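Local atomic coordinates of putrescine aminotransferase (Halomonas elongata DSM 2581, PDB entry 6GWI), a protein that probably catalyses the transfer of amino groups from amines such as putrescine to keto acceptors, using pyridoxal-5'-phosphate as cofactor. Residues V59-G64 / L331-L336; P105-R110 / G275-L280; I180-P183 / G187-R190; K208-G213 / A247-L252. All coordinates share one frame; numbering follows the deposited sequence.

Contact 1 of 4, residues V59-G64 / L331-L336; sequences VNLGYG and LKNLEL
Leu-61 meets helix 324-339 mainly through its CD1 methyl. CD1 of Leu-61 lies 3.8 Å from CB of Leu-336, the two side chains crossing at about a right angle, and only 3.1 Å from OD1 of Asn-333. The second approach is close for a methyl group and a carbonyl oxygen; CG of Leu-61 follows at 3.4 Å from the same OD1, so the branch of the leucine, and not its CD1 methyl alone, rests against the amide oxygen.

No hydrogen bond joins the two segments directly; Ser-289, from a separate loop, supplies the polar link. Its OG is hydrogen-bonded both to Asn-333 OD1 and to the backbone N of Leu-61, and therefore ties the helix side chain to the turn it faces. Asn-333 reaches this position because its CG stands anti to the backbone N (chi1 176°), which carries the amide from the flank of the helix toward the loop. Its ND2 makes weaker hydrogen bonds to the carbonyl oxygens of Gly-286 and Leu-287. Both ends of this buried amide thus have partners, and those partners oppose its rotation.

One shell further out, a type I beta turn from Val-59 to Gly-62, closed by Gly-62 N to Val-59 O at 3.2 Å, presents Leu-61 to the helix. At the subunit interface, Val-59 and Tyr-63 pack on Tyr-81 of the second subunit. Through Ser-289, Gly-286 and Leu-287, the loop after helix 54-57 and helix 324-339 are tied to the chain following Lys-285, a residue of the PLP pocket and probably the Schiff-base lysine of this fold-type I, class-III aminotransferase.

Contact 2 of 4, residues P105-R110 / G275-L280; sequences PAHINR and GLEPDL
Ile-108 brings its CD1 methyl against the carbonyl O of Pro-278, at 3.6 Å, with CG of the Pro-278 ring at a looser 4.2 Å from the same CD1. The isoleucine chain is stretched (chi2 171°), which brings its far end, and not CG2, to the proline. This is the buried half of the contact. Pro-278 leans in turn on Leu-253 and Ala-255 of strand 252-255, while Ile-108 also packs on Leu-298.

These residues stand near the first residues of strands 108-114 and 280-283. With the antiparallel 295-300 between them, these strands form one flank of the mixed central sheet of a fold-type I aminotransferase, 280-283 lying next to 252-255. Ile-108 and Pro-278 therefore meet across the width of strand 295-300 without sharing a backbone bond.

The exposed half is looser. A type II beta turn from Pro-105 to Ile-108 lifts His-107 toward Glu-277, whose OE2 comes within 3.3 Å of the ring carbon CD2 of His-107. The approach is oblique, with ring and carboxylate planes 43° apart. NE2 of His-107 stays 4.4 Å from OE2 of Glu-277, so the two ionisable groups are near without their polar atoms meeting, and the glutamate is poorly ordered. On one face of the imidazole, offset toward the rim, lies the methyl of Ala-106.

Contact 3 of 4, residues I180-P183 / G187-R190; sequences IRQP and GEGR
Gln-182 and Glu-188 make the one direct bond of this contact, from NE2 of Gln-182 to OE2 of Glu-188 over 2.8 Å. It is nearly straight, at 164°, and the acceptor lies close to the amide plane of the glutamine; seen from the carboxylate, however, the N-H arrives from above, 54° out of plane. With CG between the backbone N and the carbonyl carbon (chi1 56°) and the chain extended beyond it, the amide reaches across to the carboxylate. At the other end of the amide, Gln-182 OE1 accepts from Gln-226 and Asn-148. Bonds on both sides hold this buried group in orientation.

The other carboxylate oxygen belongs to the looser, watery side. OE1 of Glu-188 receives hydrogen bonds from two waters: one, at 2.6 Å from OE1, also accepts from Arg-181 NE and donates to Gln-182 O, while the second accepts from Gln-182 N. Arginine and glutamate are thus joined through solvent, NH2 of Arg-181 remaining 5.0 Å from OE1 of Glu-188.

The whole arrangement closes the short connection between strand 177-180, at an edge of the parallel sheet, and helix 185-188. Arg-181 packs on Phe-197 and Thr-200 of helix 194-212, and Ile-180 lies on the neighbouring strand 142-146.

Contact 4 of 4, residues K208-G213 / A247-L252; sequences KILELG and AKYDIL
Ile-209 places its CG2 methyl over one face of the Tyr-249 ring in a CH-pi contact, 4.0 Å from the ring centroid and 12° off the normal, almost centrally above it. With CG2 anti to the backbone N and CG1 beside it (chi1 -69°), both branches of the isoleucine are used: CD1 of Ile-209 reaches 4.0 Å from CD2 of Tyr-249. On the opposite face lies CB of Lys-248, offset toward the rim, so the ring is held between an aliphatic group from the helix and one from its own chain neighbour.

Plain apolar packing extends the contact in two directions. Leu-210 crosses the tyrosine at about a right angle, its CD2 4.2 Å from CE1 of Tyr-249. The same CD2 methyl of Leu-210 also sits beside the hydroxyl, 3.6 Å from OH of Tyr-249. Away from the hydroxyl, CD1 of Ile-209 comes to 4.5 Å from CD1 of Ile-251, a looser approach; Ile-251 continues inward onto Val-217 and Phe-220.

Both pieces belong to beta-alpha-beta crossovers of the central sheet: helix 194-212 leads into strand 217-222, and helix 238-248 into the adjacent parallel strand 252-255.

Polar interactions lie at the hydroxyl end of the ring. Glu-206 accepts a hydrogen bond from Tyr-249 OH and forms a salt bridge with Lys-248 NZ, joining the two helices.

In the fold
The contacts nest along the chain: contact 1 closes the longest loop, contact 2 lies inside it, and contacts 3 and 4 follow in series within contact 2. In space, contact 2 touches contact 4 where Asp-279 OD2 lies 3.4 Å from Leu-252 CA, and contact 4 touches contact 3 where Ile-180 CG2 lies 3.4 Å from Lys-208 CB. Contact 1 stands apart; contact 2 is its nearest neighbour, with centres 23 Å and nearest atoms about 12 Å apart, and both touch the second subunit. A bound PLP lies about 13 Å from the side chain of Pro-278 in contact 2 and about 12 Å from that of Gln-182 in contact 3.

Contact 1 of 4, residues V59-G64 / L331-L336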
loop_
_atom_site.group_PDB
_atom_site.type_symbol
_atom_site.label_atom_id
_atom_site.label_comp_id
_atom_site.label_asym_id
_atom_site.label_seq_id
_atom_site.Cartn_x
_atom_site.Cartn_y
_atom_site.Cartn_z
ATOM N N VAL B 59 14.175 -9.754 4.146
ATOM C CA VAL B 59 15.252 -10.053 3.200
ATOM C C VAL B 59 15.717 -11.495 3.380
ATOM O O VAL B 59 16.811 -11.754 3.896
ATOM C CB VAL B 59 16.425 -9.065 3.358
ATOM C CG1 VAL B 59 17.453 -9.278 2.252
ATOM C CG2 VAL B 59 15.922 -7.618 3.356
ATOM N N ASN B 60 14.896 -12.446 2.925
ATOM C CA ASN B 60 15.142 -13.849 3.238
ATOM C C ASN B 60 16.365 -14.388 2.505
ATOM O O ASN B 60 17.169 -15.124 3.089
ATOM C CB ASN B 60 13.904 -14.678 2.898
ATOM C CG ASN B 60 12.772 -14.466 3.884
ATOM O OD1 ASN B 60 12.891 -13.683 4.828
ATOM N ND2 ASN B 60 11.668 -15.170 3.674
ATOM N N LEU B 61 16.527 -14.040 1.230
ATOM C CA LEU B 61 17.682 -14.491 0.463
ATOM C C LEU B 61 18.913 -13.612 0.665
ATOM O O LEU B 61 19.895 -13.769 -0.071
ATOM C CB LEU B 61 17.337 -14.560 -1.024
ATOM C CG LEU B 61 16.362 -15.666 -1.430
ATOM C CD1 LEU B 61 16.171 -15.651 -2.939
ATOM C CD2 LEU B 61 16.828 -17.044 -0.961
ATOM N N GLY B 62 18.889 -12.705 1.636
ATOM C CA GLY B 62 20.035 -11.865 1.910
ATOM C C GLY B 62 20.263 -10.814 0.848
ATOM O O GLY B 62 19.569 -10.786 -0.174
ATOM N N TYR B 63 21.226 -9.934 1.082
ATOM C CA TYR B 63 21.526 -8.871 0.140
ATOM C C TYR B 63 22.519 -9.368 -0.906
ATOM O O TYR B 63 23.347 -10.244 -0.639
ATOM C CB TYR B 63 22.087 -7.651 0.875
ATOM C CG TYR B 63 21.191 -7.136 1.992
ATOM C CD1 TYR B 63 20.175 -6.223 1.732
ATOM C CD2 TYR B 63 21.368 -7.559 3.304
ATOM C CE1 TYR B 63 19.359 -5.750 2.746
ATOM C CE2 TYR B 63 20.555 -7.090 4.325
ATOM C CZ TYR B 63 19.554 -6.186 4.038
ATOM O OH TYR B 63 18.742 -5.716 5.046
ATOM N N GLY B 64 22.440 -8.782 -2.096
ATOM C CA GLY B 64 23.373 -9.091 -3.160
ATOM C C GLY B 64 23.015 -10.260 -4.049
ATOM O O GLY B 64 23.908 -10.809 -4.705
ATOM N N LEU B 331 8.534 -13.705 -8.247
ATOM C CA LEU B 331 8.576 -15.018 -8.879
ATOM C C LEU B 331 9.977 -15.613 -8.812
ATOM O O LEU B 331 10.151 -16.790 -8.477
ATOM C CB LEU B 331 8.113 -14.913 -10.331
ATOM C CG LEU B 331 8.181 -16.202 -11.156
ATOM C CD1 LEU B 331 7.277 -17.283 -10.574
ATOM C CD2 LEU B 331 7.821 -15.916 -12.608
ATOM N N LYS B 332 10.990 -14.820 -9.162
ATOM C CA LYS B 332 12.353 -15.338 -9.148
ATOM C C LYS B 332 12.782 -15.678 -7.726
ATOM O O LYS B 332 13.465 -16.682 -7.499
ATOM C CB LYS B 332 13.306 -14.322 -9.774
ATOM C CG LYS B 332 14.686 -14.878 -10.103
ATOM C CD LYS B 332 14.572 -16.002 -11.134
ATOM C CE LYS B 332 15.795 -16.092 -12.028
ATOM N NZ LYS B 332 15.796 -17.352 -12.827
ATOM N N ASN B 333 12.381 -14.852 -6.757
ATOM C CA ASN B 333 12.683 -15.131 -5.357
ATOM C C ASN B 333 12.102 -16.473 -4.925
ATOM O O ASN B 333 12.797 -17.294 -4.316
ATOM C CB ASN B 333 12.148 -13.993 -4.484
ATOM C CG ASN B 333 12.326 -14.255 -3.004
ATOM O OD1 ASN B 333 13.442 -14.251 -2.490
ATOM N ND2 ASN B 333 11.217 -14.469 -2.306
ATOM N N LEU B 334 10.830 -16.727 -5.249
ATOM C CA LEU B 334 10.227 -18.010 -4.901
ATOM C C LEU B 334 10.945 -19.168 -5.589
ATOM O O LEU B 334 11.185 -20.211 -4.971
ATOM C CB LEU B 334 8.742 -18.019 -5.265
ATOM C CG LEU B 334 7.857 -16.975 -4.584
ATOM C CD1 LEU B 334 6.435 -17.091 -5.105
ATOM C CD2 LEU B 334 7.894 -17.140 -3.072
ATOM N N GLU B 335 11.273 -19.016 -6.877
ATOM C CA GLU B 335 11.961 -20.084 -7.598
ATOM C C GLU B 335 13.307 -20.407 -6.958
ATOM O O GLU B 335 13.710 -21.574 -6.892
ATOM C CB GLU B 335 12.154 -19.690 -9.063
ATOM C CG GLU B 335 10.877 -19.689 -9.888
ATOM C CD GLU B 335 11.033 -18.961 -11.215
ATOM O OE1 GLU B 335 12.056 -18.270 -11.408
ATOM O OE2 GLU B 335 10.125 -19.074 -12.064
ATOM N N LEU B 336 14.026 -19.378 -6.501
ATOM C CA LEU B 336 15.314 -19.595 -5.853
ATOM C C LEU B 336 15.135 -20.240 -4.483
ATOM O O LEU B 336 15.832 -21.203 -4.143
ATOM C CB LEU B 336 16.059 -18.268 -5.722
ATOM C CG LEU B 336 16.579 -17.670 -7.027
ATOM C CD1 LEU B 336 17.047 -16.244 -6.801
ATOM C CD2 LEU B 336 17.703 -18.524 -7.591
#

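Contact 2 of 4, residues P105-R110 / G275-L280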
loop_
_atom_site.group_PDB
_atom_site.type_symbol
_atom_site.label_atom_id
_atom_site.label_comp_id
_atom_site.label_asym_id
_atom_site.label_seq_id
_atom_site.Cartn_x
_atom_site.Cartn_y
_atom_site.Cartn_z
ATOM N N PRO B 105 -1.256 -24.006 0.698
ATOM C CA PRO B 105 -1.935 -25.230 1.136
ATOM C C PRO B 105 -3.097 -25.586 0.224
ATOM O O PRO B 105 -3.519 -24.813 -0.638
ATOM C CB PRO B 105 -2.425 -24.884 2.547
ATOM C CG PRO B 105 -1.525 -23.805 2.998
ATOM C CD PRO B 105 -1.200 -23.001 1.773
ATOM N N ALA B 106 -3.636 -26.781 0.449
ATOM C CA ALA B 106 -4.763 -27.256 -0.337
ATOM C C ALA B 106 -5.961 -26.329 -0.161
ATOM O O ALA B 106 -6.169 -25.735 0.900
ATOM C CB ALA B 106 -5.138 -28.682 0.065
ATOM N N HIS B 107 -6.750 -26.213 -1.223
ATOM C CA HIS B 107 -7.989 -25.446 -1.264
ATOM C C HIS B 107 -7.740 -23.945 -1.272
ATOM O O HIS B 107 -8.693 -23.162 -1.154
ATOM C CB HIS B 107 -8.879 -25.766 -0.056
ATOM C CG HIS B 107 -9.073 -27.230 0.183
ATOM N ND1 HIS B 107 -9.605 -28.080 -0.760
ATOM C CD2 HIS B 107 -8.793 -27.995 1.266
ATOM C CE1 HIS B 107 -9.645 -29.306 -0.270
ATOM N NE2 HIS B 107 -9.158 -29.282 0.958
ATOM N N ILE B 108 -6.491 -23.518 -1.417
ATOM C CA ILE B 108 -6.138 -22.110 -1.558
ATOM C C ILE B 108 -5.506 -21.973 -2.937
ATOM O O ILE B 108 -4.314 -22.254 -3.114
ATOM C CB ILE B 108 -5.202 -21.646 -0.438
ATOM C CG1 ILE B 108 -5.906 -21.872 0.907
ATOM C CG2 ILE B 108 -4.839 -20.181 -0.612
ATOM C CD1 ILE B 108 -5.035 -21.672 2.122
ATOM N N ASN B 109 -6.302 -21.550 -3.923
ATOM C CA ASN B 109 -5.892 -21.626 -5.320
ATOM C C ASN B 109 -5.933 -20.293 -6.063
ATOM O O ASN B 109 -5.704 -20.277 -7.279
ATOM C CB ASN B 109 -6.768 -22.653 -6.051
ATOM C CG ASN B 109 -6.627 -24.049 -5.477
ATOM O OD1 ASN B 109 -5.530 -24.606 -5.439
ATOM N ND2 ASN B 109 -7.738 -24.623 -5.026
ATOM N N ARG B 110 -6.214 -19.181 -5.388
ATOM C CA ARG B 110 -6.265 -17.885 -6.057
ATOM C C ARG B 110 -5.561 -16.834 -5.210
ATOM O O ARG B 110 -5.401 -16.985 -3.997
ATOM C CB ARG B 110 -7.708 -17.453 -6.353
ATOM C CG ARG B 110 -8.364 -18.283 -7.445
ATOM C CD ARG B 110 -9.871 -18.177 -7.405
ATOM N NE ARG B 110 -10.503 -19.129 -8.315
ATOM C CZ ARG B 110 -11.073 -20.273 -7.941
ATOM N NH1 ARG B 110 -11.105 -20.636 -6.664
ATOM N NH2 ARG B 110 -11.619 -21.061 -8.856
ATOM N N GLY B 275 -0.730 -26.794 11.107
ATOM C CA GLY B 275 -1.807 -27.560 10.500
ATOM C C GLY B 275 -3.126 -26.830 10.381
ATOM O O GLY B 275 -4.187 -27.437 10.573
ATOM N N LEU B 276 -3.090 -25.539 10.071
ATOM C CA LEU B 276 -4.304 -24.764 9.876
ATOM C C LEU B 276 -4.716 -24.754 8.406
ATOM O O LEU B 276 -3.896 -24.932 7.503
ATOM C CB LEU B 276 -4.113 -23.323 10.349
ATOM C CG LEU B 276 -3.482 -23.077 11.717
ATOM C CD1 LEU B 276 -3.297 -21.578 11.920
ATOM C CD2 LEU B 276 -4.326 -23.661 12.838
ATOM N N GLU B 277 -6.010 -24.524 8.176
ATOM C CA GLU B 277 -6.555 -24.328 6.836
ATOM C C GLU B 277 -7.275 -22.984 6.829
ATOM O O GLU B 277 -8.500 -22.921 7.029
ATOM C CB GLU B 277 -7.499 -25.442 6.394
ATOM C CG GLU B 277 -7.788 -25.371 4.892
ATOM C CD GLU B 277 -9.107 -25.999 4.508
ATOM O OE1 GLU B 277 -9.631 -26.798 5.308
ATOM O OE2 GLU B 277 -9.622 -25.691 3.413
ATOM N N PRO B 278 -6.549 -21.889 6.647
ATOM C CA PRO B 278 -7.199 -20.579 6.625
ATOM C C PRO B 278 -8.024 -20.395 5.362
ATOM O O PRO B 278 -7.827 -21.059 4.339
ATOM C CB PRO B 278 -6.026 -19.595 6.681
ATOM C CG PRO B 278 -4.871 -20.353 6.135
ATOM C CD PRO B 278 -5.081 -21.778 6.558
ATOM N N ASP B 279 -9.005 -19.512 5.466
ATOM C CA ASP B 279 -9.788 -19.111 4.310
ATOM C C ASP B 279 -9.103 -17.997 3.540
ATOM O O ASP B 279 -9.286 -17.885 2.323
ATOM C CB ASP B 279 -11.186 -18.688 4.762
ATOM C CG ASP B 279 -11.953 -19.833 5.398
ATOM O OD1 ASP B 279 -12.389 -20.737 4.656
ATOM O OD2 ASP B 279 -12.081 -19.848 6.642
ATOM N N LEU B 280 -8.300 -17.188 4.225
ATOM C CA LEU B 280 -7.553 -16.108 3.598
ATOM C C LEU B 280 -6.193 -16.002 4.265
ATOM O O LEU B 280 -6.045 -16.247 5.461
ATOM C CB LEU B 280 -8.303 -14.777 3.711
ATOM C CG LEU B 280 -9.735 -14.746 3.172
ATOM C CD1 LEU B 280 -10.477 -13.538 3.712
ATOM C CD2 LEU B 280 -9.741 -14.735 1.651
#

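Contact 3 of 4, residues I180-P183 / G187-R190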
loop_
_atom_site.group_PDB
_atom_site.type_symbol
_atom_site.label_atom_id
_atom_site.label_comp_id
_atom_site.label_asym_id
_atom_site.label_seq_id
_atom_site.Cartn_x
_atom_site.Cartn_y
_atom_site.Cartn_z
ATOM N N ILE B 180 -9.170 -10.372 21.608
ATOM C CA ILE B 180 -9.039 -11.305 22.715
ATOM C C ILE B 180 -7.577 -11.333 23.158
ATOM O O ILE B 180 -6.694 -10.766 22.513
ATOM C CB ILE B 180 -9.530 -12.721 22.345
ATOM C CG1 ILE B 180 -8.686 -13.290 21.201
ATOM C CG2 ILE B 180 -11.001 -12.680 21.963
ATOM C CD1 ILE B 180 -9.036 -14.709 20.811
ATOM N N ARG B 181 -7.327 -12.014 24.271
ATOM C CA ARG B 181 -5.997 -12.069 24.857
ATOM C C ARG B 181 -5.035 -12.838 23.954
ATOM O O ARG B 181 -5.435 -13.667 23.132
ATOM C CB ARG B 181 -6.061 -12.727 26.234
ATOM C CG ARG B 181 -6.510 -14.181 26.187
ATOM C CD ARG B 181 -6.775 -14.732 27.578
ATOM N NE ARG B 181 -5.616 -14.623 28.456
ATOM C CZ ARG B 181 -5.620 -14.965 29.741
ATOM N NH1 ARG B 181 -6.726 -15.436 30.299
ATOM N NH2 ARG B 181 -4.520 -14.833 30.468
ATOM N N GLN B 182 -3.720 -12.547 24.125
ATOM C CA GLN B 182 -2.676 -13.135 23.297
ATOM C C GLN B 182 -2.050 -14.341 23.989
ATOM O O GLN B 182 -1.909 -14.357 25.215
ATOM C CB GLN B 182 -1.582 -12.104 22.997
ATOM C CG GLN B 182 -0.960 -11.492 24.244
ATOM C CD GLN B 182 0.297 -10.692 23.953
ATOM O OE1 GLN B 182 0.893 -10.809 22.881
ATOM N NE2 GLN B 182 0.718 -9.889 24.922
ATOM N N PRO B 183 -1.634 -15.369 23.235
ATOM C CA PRO B 183 -1.023 -16.557 23.868
ATOM C C PRO B 183 0.446 -16.348 24.234
ATOM O O PRO B 183 1.339 -17.084 23.803
ATOM C CB PRO B 183 -1.223 -17.635 22.793
ATOM C CG PRO B 183 -1.169 -16.882 21.499
ATOM C CD PRO B 183 -1.811 -15.541 21.778
ATOM N N GLY B 187 4.936 -13.546 29.444
ATOM C CA GLY B 187 4.471 -12.271 29.951
ATOM C C GLY B 187 3.172 -12.342 30.720
ATOM O O GLY B 187 2.958 -11.546 31.640
ATOM N N GLU B 188 2.296 -13.291 30.378
ATOM C CA GLU B 188 0.930 -13.254 30.877
ATOM C C GLU B 188 0.391 -14.586 31.378
ATOM O O GLU B 188 -0.774 -14.633 31.788
ATOM C CB GLU B 188 -0.007 -12.729 29.770
ATOM C CG GLU B 188 0.404 -11.377 29.207
ATOM C CD GLU B 188 -0.627 -10.793 28.260
ATOM O OE1 GLU B 188 -1.749 -11.334 28.191
ATOM O OE2 GLU B 188 -0.308 -9.798 27.574
ATOM N N GLY B 189 1.181 -15.658 31.377
ATOM C CA GLY B 189 0.637 -16.967 31.680
ATOM C C GLY B 189 1.452 -17.822 32.627
ATOM O O GLY B 189 1.146 -19.007 32.804
ATOM N N ARG B 190 2.487 -17.253 33.242
ATOM C CA ARG B 190 3.359 -18.067 34.081
ATOM C C ARG B 190 2.663 -18.534 35.348
ATOM O O ARG B 190 3.249 -19.307 36.114
ATOM C CB ARG B 190 4.631 -17.295 34.441
ATOM C CG ARG B 190 5.468 -16.896 33.238
ATOM C CD ARG B 190 6.958 -16.986 33.528
ATOM N NE ARG B 190 7.337 -16.229 34.718
ATOM C CZ ARG B 190 7.568 -14.919 34.739
ATOM N NH1 ARG B 190 7.452 -14.197 33.633
ATOM N NH2 ARG B 190 7.910 -14.330 35.876
HETATM O O HOH W 1 -3.060 -13.587 27.837
HETATM O O HOH W 2 -3.468 -10.317 26.143
#

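Contact 4 of 4, residues K208-G213 / A247-L252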
loop_
_atom_site.group_PDB
_atom_site.type_symbol
_atom_site.label_atom_id
_atom_site.label_comp_id
_atom_site.label_asym_id
_atom_site.label_seq_id
_atom_site.Cartn_x
_atom_site.Cartn_y
_atom_site.Cartn_z
ATOM N N LYS B 208 -15.381 -14.772 23.284
ATOM C CA LYS B 208 -15.670 -13.566 22.520
ATOM C C LYS B 208 -16.788 -13.824 21.516
ATOM O O LYS B 208 -17.686 -12.991 21.345
ATOM C CB LYS B 208 -14.416 -13.091 21.792
ATOM C CG LYS B 208 -14.499 -11.652 21.322
ATOM C CD LYS B 208 -14.386 -10.750 22.544
ATOM C CE LYS B 208 -15.273 -9.537 22.516
ATOM N NZ LYS B 208 -14.926 -8.690 23.695
ATOM N N ILE B 209 -16.743 -14.979 20.845
ATOM C CA ILE B 209 -17.791 -15.358 19.898
ATOM C C ILE B 209 -19.153 -15.347 20.581
ATOM O O ILE B 209 -20.119 -14.764 20.075
ATOM C CB ILE B 209 -17.473 -16.737 19.287
ATOM C CG1 ILE B 209 -16.248 -16.634 18.371
ATOM C CG2 ILE B 209 -18.669 -17.302 18.533
ATOM C CD1 ILE B 209 -15.634 -17.972 18.007
ATOM N N LEU B 210 -19.253 -16.004 21.738
ATOM C CA LEU B 210 -20.517 -16.049 22.462
ATOM C C LEU B 210 -20.910 -14.682 23.014
ATOM O O LEU B 210 -22.103 -14.407 23.179
ATOM C CB LEU B 210 -20.432 -17.086 23.581
ATOM C CG LEU B 210 -20.196 -18.515 23.083
ATOM C CD1 LEU B 210 -19.953 -19.475 24.239
ATOM C CD2 LEU B 210 -21.374 -18.984 22.241
ATOM N N GLU B 211 -19.935 -13.823 23.327
ATOM C CA GLU B 211 -20.267 -12.478 23.787
ATOM C C GLU B 211 -20.890 -11.652 22.667
ATOM O O GLU B 211 -21.854 -10.912 22.893
ATOM C CB GLU B 211 -19.019 -11.778 24.329
ATOM C CG GLU B 211 -19.233 -10.305 24.677
ATOM C CD GLU B 211 -17.945 -9.594 25.046
ATOM O OE1 GLU B 211 -16.888 -10.258 25.095
ATOM O OE2 GLU B 211 -17.991 -8.369 25.286
ATOM N N LEU B 212 -20.331 -11.740 21.461
ATOM C CA LEU B 212 -20.877 -11.005 20.329
ATOM C C LEU B 212 -22.066 -11.729 19.712
ATOM O O LEU B 212 -22.974 -11.082 19.176
ATOM C CB LEU B 212 -19.789 -10.800 19.274
ATOM C CG LEU B 212 -18.558 -10.002 19.708
ATOM C CD1 LEU B 212 -17.430 -10.213 18.699
ATOM C CD2 LEU B 212 -18.861 -8.516 19.883
ATOM N N GLY B 213 -22.081 -13.056 19.792
ATOM C CA GLY B 213 -23.056 -13.861 19.085
ATOM C C GLY B 213 -22.471 -14.358 17.779
ATOM O O GLY B 213 -22.072 -13.552 16.933
ATOM N N ALA B 247 -14.151 -25.123 14.666
ATOM C CA ALA B 247 -14.987 -26.186 14.123
ATOM C C ALA B 247 -16.422 -26.100 14.623
ATOM O O ALA B 247 -17.327 -26.633 13.972
ATOM C CB ALA B 247 -14.404 -27.554 14.481
ATOM N N LYS B 248 -16.643 -25.470 15.775
ATOM C CA LYS B 248 -17.977 -25.373 16.349
ATOM C C LYS B 248 -18.789 -24.229 15.757
ATOM O O LYS B 248 -20.018 -24.240 15.874
ATOM C CB LYS B 248 -17.867 -25.199 17.868
ATOM C CG LYS B 248 -17.393 -26.451 18.589
ATOM C CD LYS B 248 -16.972 -26.174 20.028
ATOM C CE LYS B 248 -18.059 -25.484 20.834
ATOM N NZ LYS B 248 -17.755 -25.519 22.296
ATOM N N TYR B 249 -18.133 -23.250 15.131
ATOM C CA TYR B 249 -18.784 -22.033 14.664
ATOM C C TYR B 249 -18.459 -21.790 13.198
ATOM O O TYR B 249 -17.387 -22.157 12.713
ATOM C CB TYR B 249 -18.343 -20.833 15.515
ATOM C CG TYR B 249 -18.599 -21.056 16.988
ATOM C CD1 TYR B 249 -19.872 -20.914 17.519
ATOM C CD2 TYR B 249 -17.572 -21.435 17.842
ATOM C CE1 TYR B 249 -20.115 -21.133 18.862
ATOM C CE2 TYR B 249 -17.803 -21.654 19.186
ATOM C CZ TYR B 249 -19.078 -21.506 19.689
ATOM O OH TYR B 249 -19.310 -21.723 21.026
ATOM N N ASP B 250 -19.404 -21.162 12.492
ATOM C CA ASP B 250 -19.262 -20.876 11.062
ATOM C C ASP B 250 -18.592 -19.510 10.924
ATOM O O ASP B 250 -19.232 -18.471 10.746
ATOM C CB ASP B 250 -20.616 -20.931 10.368
ATOM C CG ASP B 250 -20.497 -20.905 8.859
ATOM O OD1 ASP B 250 -19.375 -21.091 8.344
ATOM O OD2 ASP B 250 -21.531 -20.705 8.185
ATOM N N ILE B 251 -17.265 -19.526 11.004
ATOM C CA ILE B 251 -16.453 -18.315 11.018
ATOM C C ILE B 251 -15.246 -18.530 10.120
ATOM O O ILE B 251 -14.700 -19.635 10.055
ATOM C CB ILE B 251 -16.024 -17.994 12.467
ATOM C CG1 ILE B 251 -15.128 -16.762 12.530
ATOM C CG2 ILE B 251 -15.323 -19.214 13.077
ATOM C CD1 ILE B 251 -14.617 -16.450 13.931
ATOM N N LEU B 252 -14.833 -17.478 9.418
ATOM C CA LEU B 252 -13.660 -17.573 8.562
ATOM C C LEU B 252 -12.387 -17.452 9.390
ATOM O O LEU B 252 -12.334 -16.725 10.388
ATOM C CB LEU B 252 -13.684 -16.483 7.490
ATOM C CG LEU B 252 -14.848 -16.511 6.502
ATOM C CD1 LEU B 252 -14.799 -15.285 5.612
ATOM C CD2 LEU B 252 -14.811 -17.773 5.654
#